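Local coordinates for protein telomerase reverse transcriptase (Candida tropicalis MYA-3404, PDB 6ZD1) that probably copies a template carried in the RNA component of telomerase to add simple sequence repeats to chromosome ends, at residues Q277-S282 against K422-S427; P283-L288 against S666-E671. One frame throughout, in Å; residues are numbered along the deposited sequence.

How the contacts relate
Both contacts use the long helix 263-298, on consecutive stretches, and their centres lie about 9 Å apart. Contact 1 sets this helix against strand 423-427, which turns Leu-424 and Ile-426 to it: this apolar contact runs from an exposed tyrosine into a buried interior. Contact 2 is partly buried and polar, and joins the helix to the turn that starts helix 670-684, far along the chain. The bend in the helix around Pro-283 falls where the two meet. There Ser-282 OG is probably hydrogen-bonded to Glu-668 OE2 at 2.9 Å, while Ile-426 packs its CD1 against Val-284 CG2, 3.6 Å away, so methyl packing continues from contact 1 into the helix of contact 2.

Contact 1. Residues Q277-S282 against K422-S427; sequences QKYTLS and KTLSIS
Leu-424 sets CD1 against both the Lys-278 carbonyl and the Tyr-279 ring, and CD2 against the ring. CD1 reaches the helix backbone, 3.7 Å from Lys-278 O, and lies 4.0 Å from Tyr-279 CD2. The other methyl, CD2, comes within 4.1 Å of Tyr-279 CE2. CD1 approaches the ring obliquely, and the two side chains cross at about a right angle. The ring is further set by its own helix, where Lys-278 CG lies 3.9 Å above the ring plane, over the centre. The lysine then runs on to a salt bridge between its NZ and Glu-379. The turn here is a pi-type one: Ser-282 N bonds to Gln-277 O at 3.0 Å rather than to Lys-278 O, the carbonyl beside the leucine methyl. Two residues on, Ile-426 also points at the helix. Its fully extended chain, with CG1 opposite the backbone N (chi1 -170°), carries CD1 to 4.0 Å from Thr-280 O, whereas Thr-280 directs its own side chain to helix 428-440. The strand pairs antiparallel with 368-372 in a two-stranded sheet; in sequence both strands fall between strand 334-339 and helix 469-484, probably within the insertion in the fingers of telomerases. The helix-facing side of 423-427 abuts helix 263-298 at 46°, and helix 428-440, which follows directly, packs Ile-431 against Ile-426.

Contact 2. Residues P283-L288 against S666-E671; sequences PVRQVL and SMEGVE
Gln-286 and Glu-668 bring a helical turn and a type II beta turn together at a CA-CA distance of 9.5 Å, so the gap is bridged by side chains. Glu-668 reaches over with an extended chain, CG lying anti to the backbone N (chi1 -178°), and its carboxylate settles alongside the methylene of Gln-286: OE1 is 3.7 Å and OE2 4.0 Å from Gln-286 CG. The two side chains slide past each other in opposite directions, with amide and carboxylate planes turned 54° apart. The amide makes its bonds elsewhere, NE2 to Arg-372 O and to Ser-282 OG. That serine hydroxyl is shared with Glu-668 OE2, which ties the glutamate to the helix one turn before Gln-286. Glu-668 sits in the turn from Met-667, a selenomethionine here, to Val-670; Gly-669 takes the left-handed third position and is the N-cap of helix 670-684. This helix belongs to the helical C-terminal part of the chain, probably the thumb, so the turn probably joins the thumb to the reverse transcriptase domain. From the same helical turn as Gln-286, Arg-285 bends at chi3 and brings NH2 to 4.2 Å from Glu-668 OE2. This is longer than a salt bridge, and the guanidinium and carboxylate planes stand 86° apart, so any attraction is probably diffuse rather than a paired bond. Within the turn, a weak bond runs from Glu-668 N to Ser-666 OG (3.4 Å), and Tyr-374 packs against both Gln-286 and Glu-668.

Contact 1. Residues Q277-S282 against K422-S427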
loop_
_atom_site.group_PDB
_atom_site.type_symbol
_atom_site.label_atom_id
_atom_site.label_comp_id
_atom_site.label_asym_id
_atom_site.label_seq_id
_atom_site.Cartn_x
_atom_site.Cartn_y
_atom_site.Cartn_z
ATOM N N GLN A 277 -4.375 -5.127 19.281
ATOM C CA GLN A 277 -4.856 -5.059 17.906
ATOM C C GLN A 277 -5.882 -6.149 17.631
ATOM O O GLN A 277 -6.915 -5.891 17.001
ATOM C CB GLN A 277 -3.679 -5.169 16.937
ATOM C CG GLN A 277 -4.034 -4.976 15.471
ATOM C CD GLN A 277 -2.816 -5.078 14.564
ATOM O OE1 GLN A 277 -1.817 -5.710 14.914
ATOM N NE2 GLN A 277 -2.893 -4.449 13.395
ATOM N N LYS A 278 -5.640 -7.362 18.133
ATOM C CA LYS A 278 -6.520 -8.482 17.811
ATOM C C LYS A 278 -7.863 -8.363 18.520
ATOM O O LYS A 278 -8.914 -8.581 17.904
ATOM C CB LYS A 278 -5.848 -9.805 18.177
ATOM C CG LYS A 278 -6.755 -11.019 18.001
ATOM C CD LYS A 278 -6.087 -12.303 18.472
ATOM C CE LYS A 278 -4.784 -12.551 17.730
ATOM N NZ LYS A 278 -4.068 -13.754 18.236
ATOM N N TYR A 279 -7.851 -8.019 19.810
ATOM C CA TYR A 279 -9.048 -8.087 20.638
ATOM C C TYR A 279 -9.737 -6.745 20.862
ATOM O O TYR A 279 -10.908 -6.736 21.255
ATOM C CB TYR A 279 -8.712 -8.701 22.004
ATOM C CG TYR A 279 -8.197 -10.124 21.944
ATOM C CD1 TYR A 279 -6.835 -10.393 21.987
ATOM C CD2 TYR A 279 -9.072 -11.194 21.851
ATOM C CE1 TYR A 279 -6.361 -11.692 21.936
ATOM C CE2 TYR A 279 -8.608 -12.495 21.798
ATOM C CZ TYR A 279 -7.254 -12.739 21.841
ATOM O OH TYR A 279 -6.794 -14.034 21.789
ATOM N N THR A 280 -9.055 -5.620 20.654
ATOM C CA THR A 280 -9.682 -4.323 20.887
ATOM C C THR A 280 -9.818 -3.490 19.620
ATOM O O THR A 280 -10.929 -3.059 19.292
ATOM C CB THR A 280 -8.892 -3.546 21.959
ATOM O OG1 THR A 280 -8.754 -4.357 23.135
ATOM C CG2 THR A 280 -9.616 -2.262 22.333
ATOM N N LEU A 281 -8.732 -3.282 18.871
ATOM C CA LEU A 281 -8.793 -2.393 17.712
ATOM C C LEU A 281 -9.570 -3.024 16.566
ATOM O O LEU A 281 -10.400 -2.363 15.930
ATOM C CB LEU A 281 -7.383 -2.022 17.248
ATOM C CG LEU A 281 -6.680 -0.886 17.991
ATOM C CD1 LEU A 281 -5.363 -0.544 17.308
ATOM C CD2 LEU A 281 -7.579 0.336 18.083
ATOM N N SER A 282 -9.290 -4.290 16.261
ATOM C CA SER A 282 -10.010 -4.954 15.176
ATOM C C SER A 282 -11.515 -4.988 15.413
ATOM O O SER A 282 -12.268 -4.664 14.476
ATOM C CB SER A 282 -9.439 -6.360 14.961
ATOM O OG SER A 282 -10.098 -7.018 13.894
ATOM N N LYS A 422 -15.100 -18.297 14.845
ATOM C CA LYS A 422 -14.083 -17.618 15.659
ATOM C C LYS A 422 -14.498 -16.185 16.013
ATOM O O LYS A 422 -13.846 -15.208 15.640
ATOM C CB LYS A 422 -12.720 -17.636 14.957
ATOM C CG LYS A 422 -12.045 -18.999 14.920
ATOM C CD LYS A 422 -10.815 -18.970 14.025
ATOM C CE LYS A 422 -11.193 -18.634 12.588
ATOM N NZ LYS A 422 -9.999 -18.423 11.726
ATOM N N THR A 423 -15.602 -16.075 16.747
ATOM C CA THR A 423 -16.182 -14.774 17.052
ATOM C C THR A 423 -15.541 -14.134 18.286
ATOM O O THR A 423 -14.933 -14.801 19.127
ATOM C CB THR A 423 -17.690 -14.893 17.271
ATOM O OG1 THR A 423 -17.966 -16.023 18.108
ATOM C CG2 THR A 423 -18.410 -15.053 15.944
ATOM N N LEU A 424 -15.687 -12.810 18.372
ATOM C CA LEU A 424 -15.352 -12.017 19.549
ATOM C C LEU A 424 -16.539 -11.129 19.903
ATOM O O LEU A 424 -17.495 -11.001 19.133
ATOM C CB LEU A 424 -14.107 -11.151 19.318
ATOM C CG LEU A 424 -12.771 -11.849 19.078
ATOM C CD1 LEU A 424 -11.667 -10.819 18.881
ATOM C CD2 LEU A 424 -12.437 -12.788 20.226
ATOM N N SER A 425 -16.468 -10.493 21.073
ATOM C CA SER A 425 -17.536 -9.613 21.532
ATOM C C SER A 425 -16.950 -8.327 22.096
ATOM O O SER A 425 -15.915 -8.346 22.768
ATOM C CB SER A 425 -18.406 -10.291 22.599
ATOM O OG SER A 425 -17.679 -10.482 23.801
ATOM N N ILE A 426 -17.630 -7.210 21.836
ATOM C CA ILE A 426 -17.192 -5.911 22.328
ATOM C C ILE A 426 -18.418 -5.038 22.559
ATOM O O ILE A 426 -19.415 -5.128 21.836
ATOM C CB ILE A 426 -16.194 -5.242 21.354
ATOM C CG1 ILE A 426 -15.560 -4.012 22.004
ATOM C CG2 ILE A 426 -16.881 -4.875 20.045
ATOM C CD1 ILE A 426 -14.507 -3.357 21.157
ATOM N N SER A 427 -18.337 -4.185 23.574
ATOM C CA SER A 427 -19.449 -3.333 23.968
ATOM C C SER A 427 -19.335 -1.954 23.329
ATOM O O SER A 427 -18.270 -1.538 22.868
ATOM C CB SER A 427 -19.512 -3.193 25.490
ATOM O OG SER A 427 -18.472 -2.355 25.963
#

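Contact 2. Residues P283-L288 against S666-E671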
loop_
_atom_site.group_PDB
_atom_site.type_symbol
_atom_site.label_atom_id
_atom_site.label_comp_id
_atom_site.label_asym_id
_atom_site.label_seq_id
_atom_site.Cartn_x
_atom_site.Cartn_y
_atom_site.Cartn_z
ATOM N N PRO A 283 -12.027 -5.341 16.603
ATOM C CA PRO A 283 -13.485 -5.264 16.799
ATOM C C PRO A 283 -14.043 -3.864 16.630
ATOM O O PRO A 283 -15.107 -3.700 16.019
ATOM C CB PRO A 283 -13.670 -5.782 18.232
ATOM C CG PRO A 283 -12.509 -6.672 18.451
ATOM C CD PRO A 283 -11.369 -5.991 17.752
ATOM N N VAL A 284 -13.349 -2.845 17.143
ATOM C CA VAL A 284 -13.842 -1.474 17.018
ATOM C C VAL A 284 -13.994 -1.104 15.549
ATOM O O VAL A 284 -15.015 -0.544 15.133
ATOM C CB VAL A 284 -12.913 -0.495 17.759
ATOM C CG1 VAL A 284 -13.194 0.939 17.327
ATOM C CG2 VAL A 284 -13.094 -0.632 19.259
ATOM N N ARG A 285 -12.992 -1.442 14.733
ATOM C CA ARG A 285 -13.083 -1.136 13.309
ATOM C C ARG A 285 -14.184 -1.950 12.639
ATOM O O ARG A 285 -14.889 -1.440 11.758
ATOM C CB ARG A 285 -11.736 -1.379 12.630
ATOM C CG ARG A 285 -11.731 -1.032 11.154
ATOM C CD ARG A 285 -10.325 -0.817 10.624
ATOM N NE ARG A 285 -9.487 -2.004 10.752
ATOM C CZ ARG A 285 -8.271 -2.109 10.224
ATOM N NH1 ARG A 285 -7.761 -1.099 9.530
ATOM N NH2 ARG A 285 -7.564 -3.222 10.382
ATOM N N GLN A 286 -14.377 -3.202 13.067
ATOM C CA GLN A 286 -15.410 -4.035 12.452
ATOM C C GLN A 286 -16.806 -3.488 12.730
ATOM O O GLN A 286 -17.656 -3.454 11.831
ATOM C CB GLN A 286 -15.309 -5.475 12.952
ATOM C CG GLN A 286 -14.120 -6.262 12.432
ATOM C CD GLN A 286 -14.133 -7.697 12.933
ATOM O OE1 GLN A 286 -15.045 -8.466 12.622
ATOM N NE2 GLN A 286 -13.131 -8.058 13.726
ATOM N N VAL A 287 -17.062 -3.056 13.967
ATOM C CA VAL A 287 -18.390 -2.557 14.308
ATOM C C VAL A 287 -18.647 -1.224 13.619
ATOM O O VAL A 287 -19.750 -0.970 13.121
ATOM C CB VAL A 287 -18.543 -2.449 15.835
ATOM C CG1 VAL A 287 -19.921 -1.906 16.197
ATOM C CG2 VAL A 287 -18.306 -3.803 16.481
ATOM N N LEU A 288 -17.631 -0.364 13.553
ATOM C CA LEU A 288 -17.787 0.896 12.835
ATOM C C LEU A 288 -18.109 0.647 11.369
ATOM O O LEU A 288 -18.963 1.329 10.788
ATOM C CB LEU A 288 -16.524 1.743 12.971
ATOM C CG LEU A 288 -16.212 2.300 14.361
ATOM C CD1 LEU A 288 -14.892 3.045 14.340
ATOM C CD2 LEU A 288 -17.330 3.206 14.846
ATOM N N SER A 666 -2.630 -7.205 10.204
ATOM C CA SER A 666 -3.724 -8.045 10.669
ATOM C C SER A 666 -4.264 -8.884 9.521
ATOM O O SER A 666 -4.303 -8.429 8.372
ATOM C CB SER A 666 -4.854 -7.205 11.274
ATOM O OG SER A 666 -5.955 -8.020 11.644
HETATM N N MSE A 667 -4.683 -10.105 9.843
HETATM C CA MSE A 667 -5.196 -11.053 8.854
HETATM C C MSE A 667 -6.627 -10.756 8.428
HETATM O O MSE A 667 -7.225 -11.520 7.670
HETATM C CB MSE A 667 -5.123 -12.480 9.398
HETATM C CG MSE A 667 -3.713 -12.996 9.555
HETATM SE SE MSE A 667 -2.704 -12.720 7.919
HETATM C CE MSE A 667 -1.020 -13.533 8.470
ATOM N N GLU A 668 -7.177 -9.650 8.918
ATOM C CA GLU A 668 -8.550 -9.291 8.589
ATOM C C GLU A 668 -8.630 -8.907 7.117
ATOM O O GLU A 668 -8.060 -7.894 6.698
ATOM C CB GLU A 668 -9.022 -8.146 9.478
ATOM C CG GLU A 668 -10.464 -7.740 9.224
ATOM C CD GLU A 668 -10.880 -6.517 10.016
ATOM O OE1 GLU A 668 -11.784 -5.794 9.545
ATOM O OE2 GLU A 668 -10.306 -6.279 11.102
ATOM N N GLY A 669 -9.346 -9.712 6.335
ATOM C CA GLY A 669 -9.580 -9.430 4.935
ATOM C C GLY A 669 -8.782 -10.257 3.951
ATOM O O GLY A 669 -8.985 -10.098 2.740
ATOM N N VAL A 670 -7.903 -11.149 4.420
ATOM C CA VAL A 670 -7.158 -11.985 3.481
ATOM C C VAL A 670 -8.087 -13.003 2.834
ATOM O O VAL A 670 -7.946 -13.326 1.647
ATOM C CB VAL A 670 -5.958 -12.662 4.173
ATOM C CG1 VAL A 670 -4.989 -11.612 4.700
ATOM C CG2 VAL A 670 -6.416 -13.580 5.294
ATOM N N GLU A 671 -9.065 -13.506 3.593
ATOM C CA GLU A 671 -10.039 -14.431 3.027
ATOM C C GLU A 671 -10.838 -13.762 1.917
ATOM O O GLU A 671 -10.938 -14.291 0.804
ATOM C CB GLU A 671 -10.969 -14.948 4.125
ATOM C CG GLU A 671 -10.336 -15.978 5.038
ATOM C CD GLU A 671 -10.730 -17.391 4.667
ATOM O OE1 GLU A 671 -11.611 -17.958 5.345
ATOM O OE2 GLU A 671 -10.173 -17.926 3.685
#